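PDB 5BZA: beta-N-acetylhexosaminidase from Thermotoga neapolitana, which probably hydrolyses terminal non-reducing N-acetyl-D-hexosamine residues from N-acetyl-beta-D-hexosaminides, as a member of glycoside hydrolase family 3. Local coordinates for residues B[109-114]-B[153-158]; B[135-140]-B[190-195]; B[178-183]-B[212-217]; B[202-207]-B[236-241]; B[221-226]-B[262-267]. One frame throughout, in Å; residues are numbered along the deposited sequence.

Interaction 1 (B[109-114]-B[153-158])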
# COMPACT_ATOMS: atom_id res chain seq x y z
N ASN B 109 -6.16 -8.50 -11.68
CA ASN B 109 -5.45 -9.37 -12.62
C ASN B 109 -5.13 -8.70 -13.97
O ASN B 109 -4.49 -9.31 -14.84
CB ASN B 109 -6.24 -10.67 -12.85
CG ASN B 109 -7.70 -10.43 -13.07
OD1 ASN B 109 -8.08 -9.58 -13.87
ND2 ASN B 109 -8.56 -11.19 -12.36
N MET B 110 -5.45 -7.42 -14.09
CA MET B 110 -5.10 -6.64 -15.27
C MET B 110 -4.71 -5.27 -14.78
O MET B 110 -5.14 -4.85 -13.72
CB MET B 110 -6.27 -6.56 -16.27
CG MET B 110 -5.94 -5.77 -17.56
SD MET B 110 -7.24 -5.89 -18.83
CE MET B 110 -6.93 -7.54 -19.46
N VAL B 111 -3.87 -4.59 -15.53
CA VAL B 111 -3.62 -3.19 -15.31
C VAL B 111 -3.74 -2.46 -16.68
O VAL B 111 -3.28 -2.94 -17.72
CB VAL B 111 -2.24 -2.97 -14.68
CG1 VAL B 111 -1.11 -3.40 -15.66
CG2 VAL B 111 -2.08 -1.53 -14.18
N PHE B 112 -4.36 -1.29 -16.65
CA PHE B 112 -4.49 -0.48 -17.85
C PHE B 112 -3.19 0.33 -17.96
O PHE B 112 -3.19 1.55 -17.78
CB PHE B 112 -5.74 0.41 -17.78
CG PHE B 112 -7.03 -0.35 -17.90
CD1 PHE B 112 -7.06 -1.61 -18.44
CD2 PHE B 112 -8.24 0.22 -17.50
CE1 PHE B 112 -8.26 -2.31 -18.60
CE2 PHE B 112 -9.45 -0.48 -17.65
CZ PHE B 112 -9.45 -1.76 -18.20
N ALA B 113 -2.11 -0.40 -18.26
CA ALA B 113 -0.78 0.13 -18.45
C ALA B 113 0.03 -0.97 -19.15
O ALA B 113 -0.40 -2.12 -19.14
CB ALA B 113 -0.16 0.51 -17.15
N PRO B 114 1.18 -0.63 -19.77
CA PRO B 114 1.84 0.68 -19.93
C PRO B 114 1.27 1.57 -21.06
O PRO B 114 0.64 1.11 -22.01
CB PRO B 114 3.29 0.29 -20.26
CG PRO B 114 3.15 -0.95 -21.04
CD PRO B 114 1.95 -1.70 -20.44
N GLY B 153 4.81 -10.49 -12.63
CA GLY B 153 4.17 -10.19 -11.37
C GLY B 153 2.78 -10.78 -11.21
O GLY B 153 2.29 -10.89 -10.09
N GLY B 154 2.11 -11.16 -12.30
CA GLY B 154 0.79 -11.76 -12.16
C GLY B 154 -0.36 -10.91 -12.66
O GLY B 154 -1.53 -11.10 -12.28
N VAL B 155 -0.05 -9.91 -13.47
CA VAL B 155 -1.12 -9.09 -14.00
C VAL B 155 -1.00 -8.97 -15.53
O VAL B 155 0.07 -8.71 -16.07
CB VAL B 155 -1.07 -7.72 -13.29
CG1 VAL B 155 -1.70 -6.69 -14.05
CG2 VAL B 155 -1.75 -7.83 -11.94
N ILE B 156 -2.09 -9.14 -16.24
CA ILE B 156 -2.04 -8.91 -17.71
C ILE B 156 -2.05 -7.45 -18.07
O ILE B 156 -3.02 -6.77 -17.81
CB ILE B 156 -3.20 -9.59 -18.42
CG1 ILE B 156 -3.06 -11.08 -18.19
CG2 ILE B 156 -3.15 -9.31 -19.94
CD1 ILE B 156 -4.17 -11.83 -18.78
N PRO B 157 -0.98 -6.99 -18.74
CA PRO B 157 -0.95 -5.58 -19.15
C PRO B 157 -1.96 -5.28 -20.24
O PRO B 157 -2.38 -6.18 -20.97
CB PRO B 157 0.49 -5.40 -19.65
CG PRO B 157 0.88 -6.74 -20.12
CD PRO B 157 0.20 -7.73 -19.21
N CYS B 158 -2.38 -4.03 -20.30
CA CYS B 158 -3.20 -3.50 -21.40
C CYS B 158 -2.52 -2.26 -21.98
O CYS B 158 -2.53 -1.17 -21.40
CB CYS B 158 -4.61 -3.16 -20.92
SG CYS B 158 -5.70 -2.58 -22.25
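Residues 109-111 and 155-158 run as parallel neighbours, Met-110 opposite Ile-156 and Val-111 opposite Pro-157: Ile-156 N donates to Asn-109 O (2.8 Å), and Val-111 N returns a longer bond of 3.3 Å to Ile-156 O. Further on, Cys-158 N is shared by two carbonyls, weakly by Val-111 O and at 3.0 Å by Ala-113 O, where an inverse gamma turn centred on Phe-112 brings both carbonyls to the same N-H. Val-155 lays CG1 over the peptide between Met-110 and Val-111, 3.4 Å from Val-111 N, and meets Val-111 CG1 at 3.7 Å, the two side chains crossing near a right angle. On the face of Met-110 and Ile-156, the methionine chain bends at chi3 (-76°), which carries CE to 4.2 Å from Ile-156 CG2. Cys-158 CB touches the edge of the Phe-112 ring at CD1 (3.8 Å), while SG stands oblique to that ring. The pairing joins two strands of the TIM-type barrel: strand 59-62 flanks 109-112 on its other side, strand 205-208 continues the sheet beyond 156-158, and helix 136-153, ended by a Schellman motif at Gly-154, covers Val-111 and Pro-114.

Interaction 2 (B[135-140]-B[190-195])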
# COMPACT_ATOMS: atom_id res chain seq x y z
N ASP B 135 11.56 9.17 -28.53
CA ASP B 135 12.24 8.18 -29.34
C ASP B 135 11.48 6.84 -29.33
O ASP B 135 11.39 6.18 -28.29
CB ASP B 135 13.68 8.05 -28.85
CG ASP B 135 14.50 7.03 -29.63
OD1 ASP B 135 13.96 6.13 -30.30
OD2 ASP B 135 15.74 7.06 -29.54
N PRO B 136 10.93 6.44 -30.51
CA PRO B 136 10.14 5.19 -30.57
C PRO B 136 10.90 3.96 -30.06
O PRO B 136 10.28 3.03 -29.53
CB PRO B 136 9.81 5.04 -32.07
CG PRO B 136 9.88 6.46 -32.62
CD PRO B 136 10.99 7.12 -31.83
N GLU B 137 12.21 3.92 -30.25
CA GLU B 137 12.94 2.74 -29.81
C GLU B 137 13.03 2.67 -28.27
O GLU B 137 12.96 1.58 -27.67
CB GLU B 137 14.31 2.68 -30.46
CG GLU B 137 14.36 1.53 -31.42
CD GLU B 137 14.30 0.17 -30.70
OE1 GLU B 137 14.57 0.07 -29.47
OE2 GLU B 137 13.94 -0.82 -31.37
N VAL B 138 13.21 3.83 -27.65
CA VAL B 138 13.26 3.93 -26.20
C VAL B 138 11.92 3.51 -25.61
O VAL B 138 11.86 2.74 -24.62
CB VAL B 138 13.63 5.39 -25.76
CG1 VAL B 138 13.53 5.56 -24.21
CG2 VAL B 138 15.05 5.71 -26.21
N VAL B 139 10.85 4.03 -26.21
CA VAL B 139 9.49 3.68 -25.80
C VAL B 139 9.25 2.19 -26.00
O VAL B 139 8.63 1.51 -25.16
CB VAL B 139 8.43 4.52 -26.58
CG1 VAL B 139 6.97 4.07 -26.31
CG2 VAL B 139 8.58 5.97 -26.27
N ALA B 140 9.75 1.65 -27.10
CA ALA B 140 9.56 0.23 -27.37
C ALA B 140 10.25 -0.66 -26.33
O ALA B 140 9.66 -1.65 -25.91
CB ALA B 140 10.03 -0.12 -28.80
N ASP B 190 4.86 5.77 -33.93
CA ASP B 190 3.87 5.59 -32.89
C ASP B 190 3.57 4.12 -32.71
O ASP B 190 3.31 3.66 -31.56
CB ASP B 190 2.59 6.37 -33.18
CG ASP B 190 2.85 7.86 -33.40
OD1 ASP B 190 3.46 8.22 -34.45
OD2 ASP B 190 2.43 8.69 -32.54
N LEU B 191 3.61 3.37 -33.82
CA LEU B 191 3.25 1.95 -33.75
C LEU B 191 4.40 1.02 -33.38
O LEU B 191 4.14 -0.13 -33.05
CB LEU B 191 2.65 1.48 -35.09
CG LEU B 191 1.17 1.80 -35.32
CD1 LEU B 191 0.75 1.52 -36.79
CD2 LEU B 191 0.30 1.03 -34.32
N LEU B 192 5.64 1.52 -33.42
CA LEU B 192 6.82 0.68 -33.19
C LEU B 192 6.78 -0.03 -31.80
O LEU B 192 7.05 -1.25 -31.71
CB LEU B 192 8.10 1.52 -33.32
CG LEU B 192 9.41 0.77 -33.07
CD1 LEU B 192 9.69 -0.26 -34.17
CD2 LEU B 192 10.63 1.68 -32.83
N PRO B 193 6.43 0.71 -30.72
CA PRO B 193 6.38 0.02 -29.43
C PRO B 193 5.24 -1.01 -29.37
O PRO B 193 5.42 -2.10 -28.76
CB PRO B 193 6.16 1.17 -28.42
CG PRO B 193 5.73 2.33 -29.21
CD PRO B 193 6.25 2.17 -30.57
N PHE B 194 4.09 -0.70 -29.99
CA PHE B 194 3.02 -1.71 -30.11
C PHE B 194 3.49 -3.00 -30.84
O PHE B 194 3.17 -4.13 -30.41
CB PHE B 194 1.78 -1.12 -30.79
CG PHE B 194 1.07 -0.06 -29.96
CD1 PHE B 194 1.46 1.28 -30.01
CD2 PHE B 194 -0.02 -0.40 -29.16
CE1 PHE B 194 0.80 2.25 -29.24
CE2 PHE B 194 -0.68 0.57 -28.40
CZ PHE B 194 -0.26 1.90 -28.45
N ARG B 195 4.21 -2.81 -31.95
CA ARG B 195 4.77 -3.90 -32.73
C ARG B 195 5.74 -4.73 -31.88
O ARG B 195 5.79 -5.97 -31.98
CB ARG B 195 5.47 -3.34 -33.98
CG ARG B 195 4.47 -2.79 -35.03
CD ARG B 195 5.10 -1.86 -36.12
NE ARG B 195 6.18 -2.49 -36.85
CZ ARG B 195 7.25 -1.84 -37.31
NH1 ARG B 195 7.36 -0.52 -37.15
NH2 ARG B 195 8.20 -2.52 -37.95
O HOH W 1 6.71 -1.36 -26.01
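Leu-192 and Pro-193, in helix 192-198, press against Pro-136 and Ala-140 in the first turn and a half of helix 136-153, its neighbour on the outside of the TIM-type barrel. Leu-192 holds CG anti to its own N (chi1 178°), which sends the branch across to the other helix; CD2 does the touching, 3.5 Å from Pro-136 CB and 3.6 Å from Pro-136 O. Leu-192 CD2 also meets the aliphatic part of Glu-137 at CG (4.0 Å), while the carboxylate of that residue goes on to a salt bridge with Arg-196. The Pro-193 ring lies against the next part of the helix: its CG is 3.6 Å from Val-139 CG1, and its CB sits 3.7 Å from Ala-140 CA. The small alanine lets the backbones come close here, the two CA atoms of Ala-140 and Pro-193 being 3.8 Å apart. Pro-136, the third main contributor, meets the leucine with CB and its carbonyl O; the turn it opens is capped by Asp-135, whose OD1 accepts from Glu-137 N. Direct contact is thus apolar, made largely by methyls and proline rings, and so depends on close packing rather than on directional bonds. The polar link is a single water, which donates to Ala-140 O at 3.0 Å and to Pro-193 O, bridging two carbonyls that could not bond to each other.

Interaction 3 (B[178-183]-B[212-217])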
# COMPACT_ATOMS: atom_id res chain seq x y z
N THR B 178 -7.06 15.16 -32.95
CA THR B 178 -6.62 14.79 -34.28
C THR B 178 -5.11 14.61 -34.34
O THR B 178 -4.36 15.44 -33.80
CB THR B 178 -7.08 15.87 -35.29
OG1 THR B 178 -8.49 15.72 -35.50
CG2 THR B 178 -6.36 15.74 -36.62
N VAL B 179 -4.65 13.52 -34.95
CA VAL B 179 -3.21 13.33 -35.22
C VAL B 179 -3.02 13.35 -36.74
O VAL B 179 -3.69 12.60 -37.45
CB VAL B 179 -2.68 12.01 -34.61
CG1 VAL B 179 -1.39 11.57 -35.24
CG2 VAL B 179 -2.53 12.17 -33.08
N ASN B 180 -2.13 14.20 -37.24
CA ASN B 180 -2.08 14.42 -38.71
C ASN B 180 -1.10 13.50 -39.39
O ASN B 180 -0.93 13.59 -40.61
CB ASN B 180 -1.65 15.84 -39.03
CG ASN B 180 -2.66 16.84 -38.63
OD1 ASN B 180 -3.88 16.66 -38.85
ND2 ASN B 180 -2.19 17.89 -37.98
N ALA B 181 -0.42 12.67 -38.61
CA ALA B 181 0.60 11.80 -39.16
C ALA B 181 0.06 10.91 -40.27
O ALA B 181 -1.05 10.37 -40.17
CB ALA B 181 1.23 10.93 -38.01
N SER B 182 0.85 10.75 -41.32
CA SER B 182 0.56 9.74 -42.35
C SER B 182 0.75 8.32 -41.80
O SER B 182 1.51 8.11 -40.84
CB SER B 182 1.47 9.94 -43.54
OG SER B 182 2.80 9.62 -43.15
N PHE B 183 0.11 7.34 -42.42
CA PHE B 183 0.26 5.98 -41.97
C PHE B 183 1.69 5.46 -42.00
O PHE B 183 2.11 4.61 -41.17
CB PHE B 183 -0.58 5.02 -42.79
CG PHE B 183 -0.37 3.61 -42.38
CD1 PHE B 183 -0.86 3.16 -41.14
CD2 PHE B 183 0.42 2.76 -43.14
CE1 PHE B 183 -0.63 1.86 -40.72
CE2 PHE B 183 0.65 1.46 -42.71
CZ PHE B 183 0.13 1.01 -41.51
N LYS B 212 -8.88 10.75 -33.93
CA LYS B 212 -8.96 10.72 -35.40
C LYS B 212 -7.60 10.92 -36.07
O LYS B 212 -6.83 11.84 -35.72
CB LYS B 212 -9.94 11.79 -35.89
CG LYS B 212 -10.38 11.64 -37.33
CD LYS B 212 -11.60 12.51 -37.60
CE LYS B 212 -11.51 13.90 -36.93
NZ LYS B 212 -12.75 14.71 -37.31
N TYR B 213 -7.31 10.04 -37.05
CA TYR B 213 -6.12 10.11 -37.87
C TYR B 213 -6.47 10.44 -39.37
O TYR B 213 -6.49 9.57 -40.24
CB TYR B 213 -5.37 8.78 -37.75
CG TYR B 213 -5.04 8.47 -36.31
CD1 TYR B 213 -6.00 7.89 -35.47
CD2 TYR B 213 -3.80 8.78 -35.78
CE1 TYR B 213 -5.70 7.62 -34.12
CE2 TYR B 213 -3.50 8.51 -34.45
CZ TYR B 213 -4.45 7.94 -33.63
OH TYR B 213 -4.15 7.67 -32.31
N PRO B 214 -6.74 11.73 -39.66
CA PRO B 214 -7.30 12.13 -40.97
C PRO B 214 -6.52 11.64 -42.19
O PRO B 214 -7.19 11.29 -43.14
CB PRO B 214 -7.28 13.66 -40.91
CG PRO B 214 -7.36 13.97 -39.48
CD PRO B 214 -6.63 12.86 -38.73
N ALA B 215 -5.18 11.58 -42.15
CA ALA B 215 -4.37 11.06 -43.24
C ALA B 215 -4.64 9.58 -43.47
O ALA B 215 -4.14 9.02 -44.46
CB ALA B 215 -2.89 11.26 -42.96
N VAL B 216 -5.45 8.95 -42.61
CA VAL B 216 -5.66 7.51 -42.67
C VAL B 216 -7.12 7.08 -42.79
O VAL B 216 -7.42 6.10 -43.51
CB VAL B 216 -5.05 6.79 -41.38
CG1 VAL B 216 -5.27 5.28 -41.43
CG2 VAL B 216 -3.56 7.11 -41.17
N ASP B 217 -8.02 7.76 -42.05
CA ASP B 217 -9.43 7.32 -41.98
C ASP B 217 -10.29 8.39 -41.28
O ASP B 217 -9.76 9.21 -40.57
CB ASP B 217 -9.53 6.01 -41.23
CG ASP B 217 -10.85 5.34 -41.39
OD1 ASP B 217 -11.50 5.61 -42.42
OD2 ASP B 217 -11.28 4.60 -40.46
O HOH W 2 -1.95 7.32 -44.69
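Val-179 lies alongside Tyr-213, both side chains pointing the same way, next to the one direct hydrogen bond between the segments: Val-179 N to Lys-212 O, 2.9 Å and nearly straight at 165°. Thr-178 CA adds a CA-H...O contact to the same oxygen. From Tyr-213 CB, 4.2 Å from Val-179 O, the tyrosine sets CG anti to the carbonyl carbon, beside the backbone N (chi1 -57°), which puts the ring beside the valine. Tyr-213 CD2 then meets Val-179 CB at 3.6 Å and CG1 slightly farther off, CE2 touches the same two atoms and approaches CG2, and the hydroxyl at the tip passes beyond the valine to bond with Gly-164 O. The ring is therefore held at its end by a polar bond and along one side by branched carbon, with Leu-186 and Leu-227 adding further apolar cover. Next to it, Pro-214 fits its CD against Val-179 O and its CG 3.5 Å from Thr-178 CG2. Ala-215 CB faces Ala-181 O at 3.5 Å, and Val-216 reaches Phe-183 CB with CG2 (4.0 Å). A water joins the far end, accepting from Phe-183 N and donating to Ala-215 O (2.8 Å). Within 212-217, Tyr-213 O takes bonds from Val-216 N and Asp-217 N on opposite faces of its plane, tightening the turn. Two long loops, following strands 156-162 and 205-208, are clasped together here, an arrangement in keeping with the extended beta-to-alpha connections that build up the catalytic side of TIM barrels.

Interaction 4 (B[202-207]-B[236-241])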
# COMPACT_ATOMS: atom_id res chain seq x y z
N VAL B 202 4.43 -12.23 -24.61
CA VAL B 202 3.65 -11.76 -23.47
C VAL B 202 2.20 -11.61 -23.88
O VAL B 202 1.88 -10.99 -24.90
CB VAL B 202 4.13 -10.39 -22.91
CG1 VAL B 202 3.23 -9.95 -21.74
CG2 VAL B 202 5.54 -10.47 -22.42
N LYS B 203 1.31 -12.21 -23.10
CA LYS B 203 -0.11 -12.02 -23.33
C LYS B 203 -0.44 -10.59 -22.94
O LYS B 203 -0.09 -10.15 -21.82
CB LYS B 203 -0.95 -12.99 -22.51
CG LYS B 203 -2.44 -12.89 -22.82
CD LYS B 203 -3.21 -14.05 -22.21
CE LYS B 203 -4.45 -14.35 -23.04
NZ LYS B 203 -4.68 -15.82 -23.21
N THR B 204 -1.15 -9.88 -23.81
CA THR B 204 -1.49 -8.49 -23.50
C THR B 204 -2.89 -8.15 -24.00
O THR B 204 -3.39 -8.78 -24.91
CB THR B 204 -0.45 -7.48 -24.13
OG1 THR B 204 -0.78 -6.14 -23.73
CG2 THR B 204 -0.47 -7.50 -25.68
N ALA B 205 -3.55 -7.16 -23.40
CA ALA B 205 -4.73 -6.58 -24.07
C ALA B 205 -4.30 -5.27 -24.77
O ALA B 205 -3.23 -4.72 -24.50
CB ALA B 205 -5.90 -6.32 -23.07
N VAL B 206 -5.12 -4.79 -25.69
CA VAL B 206 -4.84 -3.51 -26.34
C VAL B 206 -6.02 -2.57 -26.15
O VAL B 206 -7.17 -2.94 -26.43
CB VAL B 206 -4.58 -3.66 -27.86
CG1 VAL B 206 -4.45 -2.27 -28.51
CG2 VAL B 206 -3.36 -4.50 -28.11
N MET B 207 -5.75 -1.36 -25.67
CA MET B 207 -6.79 -0.33 -25.59
C MET B 207 -6.69 0.68 -26.77
O MET B 207 -5.61 1.13 -27.10
CB MET B 207 -6.72 0.41 -24.24
CG MET B 207 -7.95 1.27 -23.99
SD MET B 207 -7.90 2.31 -22.48
CE MET B 207 -8.00 1.06 -21.17
N LEU B 236 -0.82 -6.19 -38.24
CA LEU B 236 -0.08 -6.45 -36.99
C LEU B 236 -0.30 -7.83 -36.40
O LEU B 236 0.44 -8.26 -35.49
CB LEU B 236 -0.46 -5.40 -35.96
CG LEU B 236 0.18 -4.07 -36.28
CD1 LEU B 236 -0.41 -2.89 -35.49
CD2 LEU B 236 1.63 -4.24 -36.01
N ASN B 237 -1.33 -8.52 -36.89
CA ASN B 237 -1.62 -9.89 -36.50
C ASN B 237 -1.94 -10.08 -34.97
O ASN B 237 -1.72 -11.15 -34.37
CB ASN B 237 -0.45 -10.80 -36.92
CG ASN B 237 -0.87 -12.23 -37.10
OD1 ASN B 237 -1.98 -12.50 -37.57
ND2 ASN B 237 -0.01 -13.18 -36.69
N PHE B 238 -2.54 -9.06 -34.37
CA PHE B 238 -2.94 -9.17 -32.97
C PHE B 238 -4.29 -9.86 -32.91
O PHE B 238 -5.27 -9.36 -33.45
CB PHE B 238 -3.00 -7.80 -32.27
CG PHE B 238 -3.43 -7.88 -30.82
CD1 PHE B 238 -2.65 -8.55 -29.89
CD2 PHE B 238 -4.62 -7.30 -30.38
CE1 PHE B 238 -3.06 -8.65 -28.54
CE2 PHE B 238 -5.04 -7.39 -29.05
CZ PHE B 238 -4.25 -8.08 -28.12
N LYS B 239 -4.34 -11.02 -32.27
CA LYS B 239 -5.58 -11.78 -32.22
C LYS B 239 -6.12 -11.77 -30.78
O LYS B 239 -7.02 -12.56 -30.43
CB LYS B 239 -5.37 -13.22 -32.74
CG LYS B 239 -4.71 -13.31 -34.14
CD LYS B 239 -5.38 -12.37 -35.14
CE LYS B 239 -5.03 -12.68 -36.59
NZ LYS B 239 -5.48 -11.58 -37.52
N GLY B 240 -5.55 -10.91 -29.95
CA GLY B 240 -5.94 -10.89 -28.56
C GLY B 240 -7.10 -9.96 -28.29
O GLY B 240 -7.87 -9.61 -29.19
N LEU B 241 -7.22 -9.55 -27.03
CA LEU B 241 -8.33 -8.76 -26.54
C LEU B 241 -8.14 -7.27 -26.83
O LEU B 241 -7.09 -6.68 -26.50
CB LEU B 241 -8.49 -9.01 -25.02
CG LEU B 241 -9.55 -8.24 -24.24
CD1 LEU B 241 -10.98 -8.57 -24.74
CD2 LEU B 241 -9.44 -8.52 -22.73
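Val-206 and Leu-241 join two successive strands of the TIM-type barrel, the second entered through the loop 236-240 that follows helix 225-235. Hydrogen bonding across the pair rests on Val-206 N, which donates to Leu-241 O at 2.8 Å and 162°. The same carbonyl is approached by Ala-205 CA (3.4 Å) in a CA-H...O contact. Apolar contact centres on Phe-238. With chi1 at 180° the ring extends straight away from the backbone N, out of the loop to the strand. Val-206 CG2 makes a CH-pi contact over one face, 3.8 Å from the Phe-238 ring centroid and displaced toward the rim at CE2. Gly-240 N lies over the centre of the opposite face, so loop backbone and strand methyl sandwich the ring, and Phe-198 from helix 192-198 stacks on it as well. Thr-204 flanks the ring with CG2, 4.0 Å from Phe-238 CE1. A smaller apolar touch pairs Ala-205 CB with Leu-241 CD2. Polar partners outside the segments complete the junction: Tyr-312 OH is hydrogen-bonded with both Thr-204 O and Leu-241 N, and Arg-233 NH1 with the carbonyls of Phe-238 and Gly-240. At the edge of the aromatic ring and near its plane, Thr-204 O sits 3.4 Å from Phe-238 CZ.

Interaction 5 (B[221-226]-B[262-267])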
# COMPACT_ATOMS: atom_id res chain seq x y z
N ALA B 221 -10.00 6.09 -33.91
CA ALA B 221 -9.45 4.74 -33.98
C ALA B 221 -10.37 3.69 -33.30
O ALA B 221 -10.47 2.54 -33.77
CB ALA B 221 -8.05 4.72 -33.36
N THR B 222 -11.02 4.08 -32.19
CA THR B 222 -11.93 3.18 -31.47
C THR B 222 -13.03 2.64 -32.36
O THR B 222 -13.45 1.50 -32.25
CB THR B 222 -12.53 3.90 -30.25
OG1 THR B 222 -11.46 4.35 -29.40
CG2 THR B 222 -13.49 2.98 -29.45
N LEU B 223 -13.49 3.47 -33.27
CA LEU B 223 -14.59 3.13 -34.17
C LEU B 223 -14.17 2.87 -35.61
O LEU B 223 -15.00 2.85 -36.51
CB LEU B 223 -15.64 4.25 -34.16
CG LEU B 223 -16.08 4.62 -32.75
CD1 LEU B 223 -17.12 5.72 -32.80
CD2 LEU B 223 -16.57 3.39 -32.01
N SER B 224 -12.86 2.69 -35.83
CA SER B 224 -12.32 2.60 -37.18
C SER B 224 -11.97 1.18 -37.60
O SER B 224 -10.98 0.61 -37.12
CB SER B 224 -11.09 3.49 -37.31
OG SER B 224 -10.36 3.16 -38.49
N LYS B 225 -12.77 0.62 -38.51
CA LYS B 225 -12.53 -0.71 -39.05
C LYS B 225 -11.19 -0.78 -39.78
O LYS B 225 -10.51 -1.81 -39.81
CB LYS B 225 -13.64 -1.12 -40.02
CG LYS B 225 -13.46 -2.52 -40.59
CD LYS B 225 -14.62 -2.93 -41.48
CE LYS B 225 -15.98 -2.87 -40.77
NZ LYS B 225 -17.06 -3.54 -41.60
N LYS B 226 -10.77 0.33 -40.35
CA LYS B 226 -9.50 0.29 -41.03
C LYS B 226 -8.39 0.11 -40.00
O LYS B 226 -7.59 -0.81 -40.10
CB LYS B 226 -9.30 1.54 -41.87
CG LYS B 226 -7.99 1.58 -42.63
CD LYS B 226 -7.96 2.79 -43.57
CE LYS B 226 -6.71 2.81 -44.45
NZ LYS B 226 -6.47 1.46 -45.10
N VAL B 262 -21.32 1.59 -30.22
CA VAL B 262 -21.37 0.14 -30.08
C VAL B 262 -21.19 -0.58 -31.42
O VAL B 262 -20.34 -1.50 -31.53
CB VAL B 262 -22.66 -0.29 -29.39
CG1 VAL B 262 -22.81 -1.80 -29.40
CG2 VAL B 262 -22.63 0.23 -27.94
N ARG B 263 -21.99 -0.16 -32.42
CA ARG B 263 -21.97 -0.77 -33.76
C ARG B 263 -20.59 -0.66 -34.37
O ARG B 263 -20.01 -1.64 -34.80
CB ARG B 263 -22.96 -0.11 -34.74
CG ARG B 263 -23.14 -0.93 -36.05
CD ARG B 263 -23.86 -0.18 -37.20
NE ARG B 263 -24.79 0.84 -36.72
CZ ARG B 263 -24.53 2.15 -36.74
NH1 ARG B 263 -23.39 2.63 -37.27
NH2 ARG B 263 -25.44 2.99 -36.25
N PHE B 264 -20.09 0.57 -34.43
CA PHE B 264 -18.81 0.80 -35.09
C PHE B 264 -17.72 -0.01 -34.36
O PHE B 264 -16.95 -0.72 -35.01
CB PHE B 264 -18.45 2.28 -35.12
CG PHE B 264 -19.14 3.07 -36.21
CD1 PHE B 264 -19.32 2.53 -37.47
CD2 PHE B 264 -19.61 4.38 -35.96
CE1 PHE B 264 -19.94 3.27 -38.48
CE2 PHE B 264 -20.24 5.12 -36.95
CZ PHE B 264 -20.40 4.57 -38.23
N PHE B 265 -17.65 0.09 -33.03
CA PHE B 265 -16.57 -0.58 -32.32
C PHE B 265 -16.59 -2.09 -32.57
O PHE B 265 -15.56 -2.69 -32.88
CB PHE B 265 -16.66 -0.28 -30.82
CG PHE B 265 -15.69 -1.06 -29.99
CD1 PHE B 265 -14.35 -0.68 -29.90
CD2 PHE B 265 -16.10 -2.20 -29.29
CE1 PHE B 265 -13.46 -1.42 -29.11
CE2 PHE B 265 -15.21 -2.93 -28.50
CZ PHE B 265 -13.90 -2.54 -28.41
N ILE B 266 -17.74 -2.72 -32.44
CA ILE B 266 -17.75 -4.18 -32.57
C ILE B 266 -17.54 -4.61 -34.03
O ILE B 266 -16.77 -5.54 -34.33
CB ILE B 266 -19.04 -4.77 -32.00
CG1 ILE B 266 -19.05 -4.55 -30.47
CG2 ILE B 266 -19.11 -6.27 -32.25
CD1 ILE B 266 -17.91 -5.26 -29.74
N GLU B 267 -18.21 -3.91 -34.94
CA GLU B 267 -18.03 -4.18 -36.36
C GLU B 267 -16.58 -3.91 -36.78
O GLU B 267 -16.12 -4.46 -37.79
CB GLU B 267 -19.03 -3.38 -37.18
CG GLU B 267 -20.42 -4.01 -37.15
CD GLU B 267 -20.43 -5.40 -37.79
OE1 GLU B 267 -19.95 -5.53 -38.94
OE2 GLU B 267 -20.91 -6.37 -37.16
O HOH W 3 -19.72 -3.29 -40.50
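Leu-223 meets Phe-264 at about a right angle, the two side chains touching near their roots, with CB to CB at 3.6 Å. The leucine then reaches past the phenylalanine: CD2 lies 3.8 Å from Phe-264 CB and 3.6 Å from Phe-265 N, packed on the helix backbone between the two aromatic residues. Phe-264 starts toward the 221-226 segment, but its ring swings away, as CG lies anti to the carbonyl carbon, beside the backbone N (chi1 -80°); Arg-263 NH1 stands over one face of that ring, toward its rim. Phe-265 takes the other course, with CG anti to its N (chi1 173°), and presents its edge to Thr-222: the carbonyl O lies near the ring plane, 3.3 Å from Phe-265 CD1, and the methyl CG2 of the threonine meets the same ring carbon. The two side chains are inclined to one another, and the Thr-222 hydroxyl is engaged elsewhere, with His-210 and Thr-208. The contact lies in the outer helical layer of a TIM-type barrel, where the 3-10 turn before helix 225-235 packs on helix 258-268, with Ser-244 and Ile-273 at the Phe-265 side chain. Farther out, Lys-225 reaches across to the end of helix 258-268, bent near its tip, and brings CE to 3.4 Å from Glu-267 O. A water accepts from Lys-225 NZ at 2.9 Å and donates to Glu-267 OE1, whose modelled place is less sure. The salt bridge of that oxygen with Lys-301 is less certain too, whereas OE2 takes a hydrogen bond from Glu-298 N.

How the interactions relate
Interactions 1 and 4 lie side by side in one parallel sheet, centres 12 Å apart, tied by Pro-157 O to Ala-205 N (2.9 Å). Interaction 2 packs outside them and reaches interaction 4 through Arg-195 CG and Leu-236 CD2 (3.3 Å); it also touches interaction 3, where Leu-191 meets Phe-183. Interactions 3 and 5 are joined by Asp-217 OD2 and Ser-224 OG at 2.6 Å, with Tyr-213 packing on Ala-221. Interactions 1 and 5 do not touch, yet both approach the metal site of His-161 and Asp-245: the side chains of Phe-112 and Thr-222 are about 7 and 5 Å from that of Asp-245, and a cadmium ion lies about 8 Å from Phe-112.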